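RIM-binding protein, isoform F (Drosophila melanogaster, PDB 4Z8A) binds, through its third SH3 domain, a peptide derived from the calcium channel Cacophony, and probably works as a scaffold at the synaptic active zone. Local coordinates at residues A[19-23]-A[24-28]; A[30-33]-A[34-38]; A[67-70]-A[71-74]. All coordinates share one frame; numbering follows the deposited sequence. Where two conformers were deposited one is given.

Contact 1 of 3, residues A[19-23]-A[24-28]; sequences YDYDP and QELSP
Asp22 is the N-cap of the short helix 23-26, and its side chain reaches across to Gln24 and Glu25 with CG anti to the backbone N (chi1 -175°). From CB outward, Asp22 CB lies 4.0 Å from Glu25 CD, and Asp22 CG comes near the amide nitrogen of Gln24. At the tip, Asp22 OD1 accepts a hydrogen bond from Gln24 N at 3.2 Å, the amide coming from above the carboxylate plane, and Asp22 OD2 stands 3.5 Å from Glu25 OE2, a like-charge pair. Aspartate suits the cap because its short carboxylate can reach an amide of the first turn. Asp22 O is gripped twice, by Glu25 N at 2.8 Å and Leu26 N at 3.0 Å, and Ser27 N bonds Pro23 O. Pro23 opens the helix, where no amide hydrogen is needed for an intrahelical bond. Behind the cap, Tyr21 CE1 packs on Leu26 CB at 3.8 Å; Tyr19 and Tyr21 also pack on the bound peptide, as aromatic residues of the ligand groove do in SH3 domains. A water links Glu25 OE1 to Asp22 N, weakly at the latter. Two carboxylates this close would probably raise the proton affinity of one or both, an effect that the capping amide should partly offset for Asp22.

Contact 2 of 3, residues A[30-33]-A[34-38]; sequences VDAE and QVELC
Glu36 lays its side chain back over Ala32, just past the end of helix 32-35 in the RT loop of this SH3 domain. CG stands beside the backbone N (chi1 -62°) and the chain runs extended beyond it, which brings Glu36 CD to 3.8 Å from Ala32 CB. Alanine suits the spot, since its lone methyl lets the carboxylate pass close by and also packs against Pro23. On the next flank Val35 CG2 sits 4.0 Å from Asp31 OD1, the two side chains crossing obliquely.

Beneath these contacts the backbone sets the spacing. Glu36 N donates to Ala32 O at 2.9 Å, and Val35 N meets Asp31 O at 3.2 Å, nearly head-on to the carbonyl. Asp31 occupies the N-cap position, yet its carboxylate makes no capping bond; outside the helix, OD1 forms a salt bridge with a basic side chain of the bound peptide. Glu36 OE2 also pairs with a basic side chain of the peptide and accepts from Asn29 ND2, while OE1 is hydrogen-bonded to Tyr21 OH, and Ser27 OG bonds the same carboxylate. Acidic residues in the RT loop that receive a basic ligand residue are characteristic of SH3 domains, and Tyr21, Ser27 and Asn29 act here as a second shell that fixes the carboxylate. Asp31 OD1 and Glu36 OE2 lie 5.0 Å apart, a pair of negative charges likely to be steadied by positive charge on the peptide. An alanine in place of Glu36 would lose the salt bridge and is likely to leave the hydroxyls of Tyr21 and Ser27 without their shared partner. Where the helix ends, water 3 donates to Glu33 O at 2.8 Å and to Glu36 O at 2.9 Å.

Contact 3 of 3, residues A[67-70]-A[71-74]; sequences LVPS and NFLA
Two successive i to i+3 bonds, Phe72 N to Pro69 O at 3.1 Å and Leu73 N to Ser70 O at 3.2 Å, wind the chain into a 3-10 turn as it leaves strand 64-69. Pro69 and Phe72 meet on one flank of this turn. Pro69 CG comes obliquely to the ring, 3.8 Å from Phe72 CD1, and Pro69 CB lies 3.4 Å from Asn71 OD1. That same oxygen sits at the edge of the Phe72 ring, in its plane. Asn71 holds CG between its backbone N and carbonyl carbon (chi1 56°), a torsion that swings OD1 back over Pro69.

This is the 3-10 helix that follows the fourth strand in SH3 domains, where a Pro-Ser-Asn segment lines the ligand groove. Asn71 ND2 donates to a polar side chain and to the backbone of the bound peptide; a carboxamide suits this double task because its nitrogen carries two hydrogens and can serve two acceptors. Pro69 and Phe72 offer the peptide apolar surface, and the Phe72 ring stands edge-to-face with Tyr21. Ser70 is small and polar, and its OG hydrogen-bonds Gly55 O, just before the neighbouring strand 56-61. Towards the interior, two branched aliphatic side chains cross at about a right angle, with Val68 CG2 3.9 Å from Leu73 CD1.

Along the chain the three contacts come in series, all within one SH3 domain. Contacts 1 and 2, with centres about 9 Å apart, occupy the consecutive short helices 23-26 and 32-35 of the RT loop. Contact 3 follows at the end of strand 64-69, an outermost strand of the antiparallel sheet of the SH3 fold, with its centre about 11 Å from that of contact 1 and 13 Å from that of contact 2. Residues 34-38 join this strand through backbone bonds between Val35, Leu37 and Leu67. All three contacts reach the Cacophony-derived peptide, so loop and strand end together form a binding surface with an acidic part in contact 2 and aromatic residues in contacts 1 and 3.

Contact 1 of 3, residues A[19-23]-A[24-28]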
ATOM      1  N   TYR A  19      -8.488   5.455   3.605  1.00 14.61           N
ATOM      2  CA  TYR A  19      -9.731   4.793   3.225  1.00 12.32           C
ATOM      3  C   TYR A  19      -9.690   3.344   3.682  1.00 11.61           C
ATOM      4  O   TYR A  19      -8.605   2.750   3.721  1.00 13.29           O
ATOM      5  CB  TYR A  19      -9.927   4.835   1.699  1.00 13.68           C
ATOM      6  CG  TYR A  19      -9.945   6.245   1.168  1.00  9.68           C
ATOM      7  CD1 TYR A  19     -11.129   6.984   1.145  1.00  9.82           C
ATOM      8  CD2 TYR A  19      -8.781   6.855   0.727  1.00 12.27           C
ATOM      9  CE1 TYR A  19     -11.149   8.320   0.672  1.00 10.65           C
ATOM     10  CE2 TYR A  19      -8.796   8.177   0.264  1.00 12.12           C
ATOM     11  CZ  TYR A  19      -9.980   8.891   0.231  1.00 14.48           C
ATOM     12  OH  TYR A  19      -9.952  10.194  -0.235  1.00 14.97           O
ATOM     13  N   ASP A  20     -10.858   2.778   3.988  1.00 10.08           N
ATOM     14  CA  ASP A  20     -10.922   1.355   4.362  1.00 11.98           C
ATOM     15  C   ASP A  20     -10.569   0.505   3.166  1.00 13.85           C
ATOM     16  O   ASP A  20     -10.997   0.826   2.053  1.00 12.43           O
ATOM     17  CB  ASP A  20     -12.309   0.966   4.835  1.00 14.39           C
ATOM     18  CG  ASP A  20     -12.710   1.652   6.114  1.00 18.75           C
ATOM     19  OD1 ASP A  20     -11.860   2.284   6.770  1.00 16.24           O
ATOM     20  OD2 ASP A  20     -13.898   1.563   6.464  1.00 20.11           O
ATOM     21  N   TYR A  21      -9.835  -0.594   3.383  1.00 12.93           N
ATOM     22  CA  TYR A  21      -9.574  -1.551   2.310  1.00 10.35           C
ATOM     23  C   TYR A  21      -9.723  -3.001   2.745  1.00 14.08           C
ATOM     24  O   TYR A  21      -8.952  -3.491   3.560  1.00 15.38           O
ATOM     25  CB  TYR A  21      -8.169  -1.363   1.740  1.00 12.77           C
ATOM     26  CG  TYR A  21      -7.880  -2.157   0.480  1.00 10.89           C
ATOM     27  CD1 TYR A  21      -8.500  -1.828  -0.727  1.00 11.35           C
ATOM     28  CD2 TYR A  21      -6.938  -3.184   0.474  1.00 12.72           C
ATOM     29  CE1 TYR A  21      -8.228  -2.525  -1.894  1.00 13.62           C
ATOM     30  CE2 TYR A  21      -6.642  -3.882  -0.705  1.00 12.52           C
ATOM     31  CZ  TYR A  21      -7.298  -3.550  -1.877  1.00 12.01           C
ATOM     32  OH  TYR A  21      -7.031  -4.208  -3.039  1.00 13.49           O
ATOM     33  N   ASP A  22     -10.722  -3.666   2.176  1.00 11.83           N
ATOM     34  CA  ASP A  22     -10.878  -5.112   2.289  1.00 13.92           C
ATOM     35  C   ASP A  22     -10.740  -5.688   0.889  1.00 11.16           C
ATOM     36  O   ASP A  22     -11.578  -5.439   0.026  1.00 14.38           O
ATOM     37  CB  ASP A  22     -12.232  -5.452   2.908  1.00 19.24           C
ATOM     38  CG  ASP A  22     -12.411  -6.945   3.155  1.00 25.74           C
ATOM     39  OD1 ASP A  22     -11.577  -7.744   2.677  1.00 26.65           O
ATOM     40  OD2 ASP A  22     -13.389  -7.313   3.833  1.00 26.17           O
ATOM     41  N   PRO A  23      -9.666  -6.434   0.647  1.00 13.69           N
ATOM     42  CA  PRO A  23      -9.383  -6.944  -0.695  1.00 16.59           C
ATOM     43  C   PRO A  23     -10.565  -7.717  -1.264  1.00 14.32           C
ATOM     44  O   PRO A  23     -10.777  -7.653  -2.464  1.00 15.07           O
ATOM     45  CB  PRO A  23      -8.171  -7.859  -0.482  1.00 13.93           C
ATOM     46  CG  PRO A  23      -7.538  -7.355   0.790  1.00 19.08           C
ATOM     47  CD  PRO A  23      -8.629  -6.806   1.627  1.00 19.99           C
ATOM     48  N   GLN A  24     -11.339  -8.420  -0.434  1.00 17.88           N
ATOM     49  CA  GLN A  24     -12.489  -9.188  -0.938  0.63 22.58           C
ATOM     50  C   GLN A  24     -13.587  -8.293  -1.471  1.00 21.36           C
ATOM     51  O   GLN A  24     -14.387  -8.696  -2.321  1.00 20.96           O
ATOM     52  CB  GLN A  24     -13.073 -10.081   0.152  0.63 25.34           C
ATOM     53  CG  GLN A  24     -12.216 -11.241   0.501  0.63 19.97           C
ATOM     54  CD  GLN A  24     -12.975 -12.333   1.229  0.63 31.16           C
ATOM     55  OE1 GLN A  24     -14.013 -12.809   0.764  0.63 26.31           O
ATOM     56  NE2 GLN A  24     -12.456 -12.739   2.381  0.63 27.43           N
ATOM     57  N   GLU A  25     -13.643  -7.067  -0.966  1.00 17.23           N
ATOM     58  CA  GLU A  25     -14.672  -6.128  -1.414  1.00 17.65           C
ATOM     59  C   GLU A  25     -14.215  -5.224  -2.549  1.00 21.69           C
ATOM     60  O   GLU A  25     -15.028  -4.748  -3.341  1.00 21.98           O
ATOM     61  CB  GLU A  25     -15.126  -5.240  -0.262  1.00 14.30           C
ATOM     62  CG  GLU A  25     -15.891  -5.957   0.801  1.00 26.52           C
ATOM     63  CD  GLU A  25     -16.090  -5.119   2.042  1.00 37.44           C
ATOM     64  OE1 GLU A  25     -15.882  -3.883   1.971  1.00 32.40           O
ATOM     65  OE2 GLU A  25     -16.459  -5.703   3.086  1.00 36.96           O
ATOM     66  N   LEU A  26     -12.918  -4.947  -2.606  1.00 19.22           N
ATOM     67  CA  LEU A  26     -12.439  -3.880  -3.459  1.00 13.81           C
ATOM     68  C   LEU A  26     -11.322  -4.236  -4.434  1.00 12.44           C
ATOM     69  O   LEU A  26     -11.073  -3.495  -5.381  1.00 13.69           O
ATOM     70  CB  LEU A  26     -11.963  -2.722  -2.567  1.00 15.55           C
ATOM     71  CG  LEU A  26     -13.069  -2.048  -1.757  1.00 15.77           C
ATOM     72  CD1 LEU A  26     -12.504  -0.889  -0.940  1.00 16.21           C
ATOM     73  CD2 LEU A  26     -14.163  -1.536  -2.674  1.00 21.28           C
ATOM     74  N   SER A  27     -10.625  -5.348  -4.215  1.00 12.08           N
ATOM     75  CA  SER A  27      -9.484  -5.650  -5.082  1.00  9.34           C
ATOM     76  C   SER A  27      -9.892  -6.257  -6.419  1.00 12.23           C
ATOM     77  O   SER A  27     -10.770  -7.123  -6.458  1.00 12.77           O
ATOM     78  CB  SER A  27      -8.518  -6.617  -4.392  1.00 13.01           C
ATOM     79  OG  SER A  27      -7.369  -6.790  -5.202  1.00 10.80           O
ATOM     80  N   PRO A  28      -9.226  -5.828  -7.507  1.00 10.96           N
ATOM     81  CA  PRO A  28      -9.436  -6.431  -8.820  1.00 10.64           C
ATOM     82  C   PRO A  28      -8.514  -7.605  -9.082  1.00 14.63           C
ATOM     83  O   PRO A  28      -8.483  -8.075 -10.202  1.00 16.68           O
ATOM     84  CB  PRO A  28      -9.109  -5.291  -9.782  1.00 10.50           C
ATOM     85  CG  PRO A  28      -7.988  -4.545  -9.041  1.00 12.73           C
ATOM     86  CD  PRO A  28      -8.425  -4.586  -7.589  1.00 11.29           C
TER
HETATM   87  O   HOH W   1     -13.423  -2.201   2.146  1.00 23.64           O

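Contact 2 of 3, residues A[30-33]-A[34-38]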
ATOM      1  N   VAL A  30      -6.624 -11.354  -8.928  1.00  9.24           N
ATOM      2  CA  VAL A  30      -7.089 -12.739  -8.786  1.00  9.68           C
ATOM      3  C   VAL A  30      -6.510 -13.417  -7.541  1.00 12.76           C
ATOM      4  O   VAL A  30      -7.106 -14.367  -7.034  1.00 12.66           O
ATOM      5  CB  VAL A  30      -6.754 -13.568 -10.056  1.00 13.90           C
ATOM      6  CG1 VAL A  30      -5.276 -13.866 -10.145  1.00 13.67           C
ATOM      7  CG2 VAL A  30      -7.542 -14.876 -10.079  1.00 17.44           C
ATOM      8  N   ASP A  31      -5.371 -12.913  -7.062  1.00  9.69           N
ATOM      9  CA  ASP A  31      -4.673 -13.485  -5.904  1.00 11.85           C
ATOM     10  C   ASP A  31      -4.795 -12.573  -4.681  1.00 12.34           C
ATOM     11  O   ASP A  31      -3.999 -12.655  -3.753  1.00 11.98           O
ATOM     12  CB  ASP A  31      -3.191 -13.730  -6.224  1.00 11.49           C
ATOM     13  CG  ASP A  31      -2.474 -12.491  -6.748  1.00 14.07           C
ATOM     14  OD1 ASP A  31      -3.102 -11.416  -6.825  1.00 13.69           O
ATOM     15  OD2 ASP A  31      -1.268 -12.605  -7.090  1.00 12.38           O
ATOM     16  N   ALA A  32      -5.810 -11.714  -4.680  1.00 10.01           N
ATOM     17  CA  ALA A  32      -5.916 -10.679  -3.657  1.00 13.66           C
ATOM     18  C   ALA A  32      -5.976 -11.230  -2.244  1.00  9.97           C
ATOM     19  O   ALA A  32      -5.318 -10.721  -1.330  1.00 12.69           O
ATOM     20  CB  ALA A  32      -7.143  -9.819  -3.920  1.00 14.33           C
ATOM     21  N   GLU A  33      -6.793 -12.253  -2.044  1.00 11.03           N
ATOM     22  CA  GLU A  33      -7.046 -12.726  -0.687  1.00 11.83           C
ATOM     23  C   GLU A  33      -5.778 -13.333  -0.090  1.00 16.86           C
ATOM     24  O   GLU A  33      -5.540 -13.235   1.117  1.00 16.78           O
ATOM     25  CB  GLU A  33      -8.193 -13.731  -0.678  1.00 16.05           C
ATOM     26  CG  GLU A  33      -9.581 -13.097  -0.878  1.00 17.86           C
ATOM     27  CD  GLU A  33      -9.737 -12.415  -2.223  1.00 18.91           C
ATOM     28  OE1 GLU A  33      -9.410 -13.044  -3.255  1.00 14.40           O
ATOM     29  OE2 GLU A  33     -10.161 -11.232  -2.249  1.00 18.44           O
ATOM     30  N   GLN A  34      -4.955 -13.942  -0.939  1.00 11.08           N
ATOM     31  CA  GLN A  34      -3.685 -14.494  -0.501  1.00 11.06           C
ATOM     32  C   GLN A  34      -2.629 -13.435  -0.177  1.00 14.64           C
ATOM     33  O   GLN A  34      -1.868 -13.587   0.783  1.00 14.71           O
ATOM     34  CB  GLN A  34      -3.122 -15.439  -1.565  1.00 15.03           C
ATOM     35  CG  GLN A  34      -3.852 -16.770  -1.642  1.00 11.25           C
ATOM     36  CD  GLN A  34      -4.984 -16.779  -2.633  1.00 14.54           C
ATOM     37  OE1 GLN A  34      -5.424 -15.723  -3.132  1.00 11.62           O
ATOM     38  NE2 GLN A  34      -5.499 -17.975  -2.912  1.00 11.33           N
ATOM     39  N   VAL A  35      -2.552 -12.371  -0.969  1.00 11.99           N
ATOM     40  CA  VAL A  35      -1.346 -11.560  -0.894  1.00 12.30           C
ATOM     41  C   VAL A  35      -1.531 -10.114  -0.426  1.00 12.79           C
ATOM     42  O   VAL A  35      -0.529  -9.459  -0.135  1.00 10.16           O
ATOM     43  CB  VAL A  35      -0.599 -11.537  -2.263  1.00 16.46           C
ATOM     44  CG1 VAL A  35      -0.335 -12.985  -2.788  1.00 15.98           C
ATOM     45  CG2 VAL A  35      -1.350 -10.709  -3.275  1.00 13.75           C
ATOM     46  N   GLU A  36      -2.778  -9.649  -0.318  1.00  8.14           N
ATOM     47  CA  GLU A  36      -3.055  -8.253   0.072  1.00 10.11           C
ATOM     48  C   GLU A  36      -3.495  -8.132   1.535  1.00 16.06           C
ATOM     49  O   GLU A  36      -4.051  -9.060   2.124  1.00 15.94           O
ATOM     50  CB  GLU A  36      -4.109  -7.633  -0.867  1.00 10.32           C
ATOM     51  CG  GLU A  36      -3.620  -7.577  -2.299  1.00 11.98           C
ATOM     52  CD  GLU A  36      -4.638  -7.009  -3.284  1.00 12.57           C
ATOM     53  OE1 GLU A  36      -5.662  -6.463  -2.845  1.00 11.97           O
ATOM     54  OE2 GLU A  36      -4.401  -7.161  -4.496  1.00 11.04           O
ATOM     55  N   LEU A  37      -3.197  -6.978   2.116  1.00 11.02           N
ATOM     56  CA  LEU A  37      -3.470  -6.689   3.513  1.00 15.74           C
ATOM     57  C   LEU A  37      -4.787  -5.916   3.665  1.00 18.22           C
ATOM     58  O   LEU A  37      -5.092  -5.036   2.850  1.00 22.68           O
ATOM     59  CB  LEU A  37      -2.287  -5.895   4.086  1.00 15.88           C
ATOM     60  CG  LEU A  37      -2.093  -5.626   5.570  1.00 26.60           C
ATOM     61  CD1 LEU A  37      -2.034  -6.925   6.326  1.00 26.13           C
ATOM     62  CD2 LEU A  37      -0.784  -4.860   5.747  1.00 20.20           C
ATOM     63  N   CYS A  38      -5.577  -6.285   4.675  1.00 15.22           N
ATOM     64  CA  CYS A  38      -6.786  -5.556   5.035  0.53 14.47           C
ATOM     65  C   CYS A  38      -6.465  -4.414   6.016  1.00 13.36           C
ATOM     66  O   CYS A  38      -5.641  -4.584   6.900  1.00 16.09           O
ATOM     67  CB  CYS A  38      -7.787  -6.532   5.657  0.53 20.70           C
ATOM     68  SG  CYS A  38      -9.427  -5.893   5.943  0.53 27.22           S
TER
HETATM   69  O   HOH W   2      -7.875 -15.451  -4.516  1.00 12.99           O
HETATM   70  O   HOH W   3      -6.329 -10.805   2.225  1.00 22.07           O

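Contact 3 of 3, residues A[67-70]-A[71-74]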
ATOM      1  N   LEU A  67       0.647  -6.995   0.632  1.00 11.09           N
ATOM      2  CA  LEU A  67       0.665  -5.876  -0.285  1.00  9.60           C
ATOM      3  C   LEU A  67      -0.510  -4.931  -0.016  1.00 10.03           C
ATOM      4  O   LEU A  67      -1.628  -5.363   0.259  1.00 13.31           O
ATOM      5  CB  LEU A  67       0.623  -6.382  -1.733  1.00 13.56           C
ATOM      6  CG  LEU A  67       1.818  -7.238  -2.174  1.00 17.63           C
ATOM      7  CD1 LEU A  67       1.586  -7.788  -3.581  1.00 16.38           C
ATOM      8  CD2 LEU A  67       3.122  -6.458  -2.125  1.00 17.27           C
ATOM      9  N   VAL A  68      -0.233  -3.633  -0.119  1.00 11.22           N
ATOM     10  CA  VAL A  68      -1.246  -2.595   0.078  1.00 10.05           C
ATOM     11  C   VAL A  68      -1.269  -1.628  -1.114  1.00 11.75           C
ATOM     12  O   VAL A  68      -0.225  -1.267  -1.654  1.00 11.31           O
ATOM     13  CB  VAL A  68      -0.997  -1.819   1.391  1.00 18.26           C
ATOM     14  CG1 VAL A  68      -1.023  -2.762   2.569  1.00 13.90           C
ATOM     15  CG2 VAL A  68       0.326  -1.114   1.345  1.00 17.70           C
ATOM     16  N   PRO A  69      -2.471  -1.238  -1.554  1.00 13.09           N
ATOM     17  CA  PRO A  69      -2.593  -0.328  -2.705  1.00 10.53           C
ATOM     18  C   PRO A  69      -2.165   1.103  -2.358  1.00 11.38           C
ATOM     19  O   PRO A  69      -2.721   1.705  -1.449  1.00 12.72           O
ATOM     20  CB  PRO A  69      -4.093  -0.370  -3.038  1.00 12.75           C
ATOM     21  CG  PRO A  69      -4.765  -0.678  -1.766  1.00 13.49           C
ATOM     22  CD  PRO A  69      -3.778  -1.568  -0.959  1.00 14.93           C
ATOM     23  N   SER A  70      -1.188   1.627  -3.085  1.00  9.73           N
ATOM     24  CA  SER A  70      -0.619   2.936  -2.767  1.00 12.79           C
ATOM     25  C   SER A  70      -1.671   4.040  -2.782  1.00 12.67           C
ATOM     26  O   SER A  70      -1.552   5.021  -2.057  1.00 10.23           O
ATOM     27  CB  SER A  70       0.502   3.264  -3.749  1.00 12.55           C
ATOM     28  OG  SER A  70       0.014   3.267  -5.092  1.00 11.55           O
ATOM     29  N   ASN A  71      -2.717   3.872  -3.592  1.00 10.56           N
ATOM     30  CA  ASN A  71      -3.675   4.937  -3.776  1.00 12.78           C
ATOM     31  C   ASN A  71      -4.688   5.028  -2.642  1.00 10.73           C
ATOM     32  O   ASN A  71      -5.513   5.918  -2.651  1.00 10.97           O
ATOM     33  CB  ASN A  71      -4.368   4.838  -5.152  1.00 12.54           C
ATOM     34  CG  ASN A  71      -5.059   3.510  -5.402  1.00 12.61           C
ATOM     35  OD1 ASN A  71      -4.730   2.492  -4.802  1.00 12.54           O
ATOM     36  ND2 ASN A  71      -6.029   3.517  -6.328  1.00 11.60           N
ATOM     37  N   PHE A  72      -4.583   4.153  -1.635  1.00  9.90           N
ATOM     38  CA  PHE A  72      -5.450   4.239  -0.472  1.00  9.46           C
ATOM     39  C   PHE A  72      -4.743   4.906   0.715  1.00  8.66           C
ATOM     40  O   PHE A  72      -5.341   5.087   1.768  1.00 10.20           O
ATOM     41  CB  PHE A  72      -5.949   2.845  -0.056  1.00  9.34           C
ATOM     42  CG  PHE A  72      -7.181   2.401  -0.801  1.00  8.84           C
ATOM     43  CD1 PHE A  72      -7.142   2.238  -2.169  1.00 11.40           C
ATOM     44  CD2 PHE A  72      -8.355   2.118  -0.118  1.00 10.65           C
ATOM     45  CE1 PHE A  72      -8.278   1.843  -2.876  1.00  9.64           C
ATOM     46  CE2 PHE A  72      -9.492   1.705  -0.808  1.00 13.36           C
ATOM     47  CZ  PHE A  72      -9.452   1.575  -2.191  1.00 13.99           C
ATOM     48  N   LEU A  73      -3.469   5.239   0.527  1.00 11.19           N
ATOM     49  CA  LEU A  73      -2.617   5.767   1.602  1.00  8.07           C
ATOM     50  C   LEU A  73      -2.299   7.224   1.371  1.00 10.81           C
ATOM     51  O   LEU A  73      -2.389   7.700   0.245  1.00 10.36           O
ATOM     52  CB  LEU A  73      -1.304   4.983   1.675  1.00  8.91           C
ATOM     53  CG  LEU A  73      -1.521   3.470   1.731  1.00  8.39           C
ATOM     54  CD1 LEU A  73      -0.164   2.767   1.732  1.00 10.74           C
ATOM     55  CD2 LEU A  73      -2.348   3.044   2.952  1.00 10.58           C
ATOM     56  N   ALA A  74      -1.889   7.920   2.432  1.00 11.91           N
ATOM     57  CA  ALA A  74      -1.559   9.336   2.319  1.00 11.09           C
ATOM     58  C   ALA A  74      -0.143   9.527   1.802  1.00 12.88           C
ATOM     59  O   ALA A  74       0.816   9.227   2.499  1.00 17.27           O
ATOM     60  CB  ALA A  74      -1.723  10.022   3.663  1.00 13.67           C
TER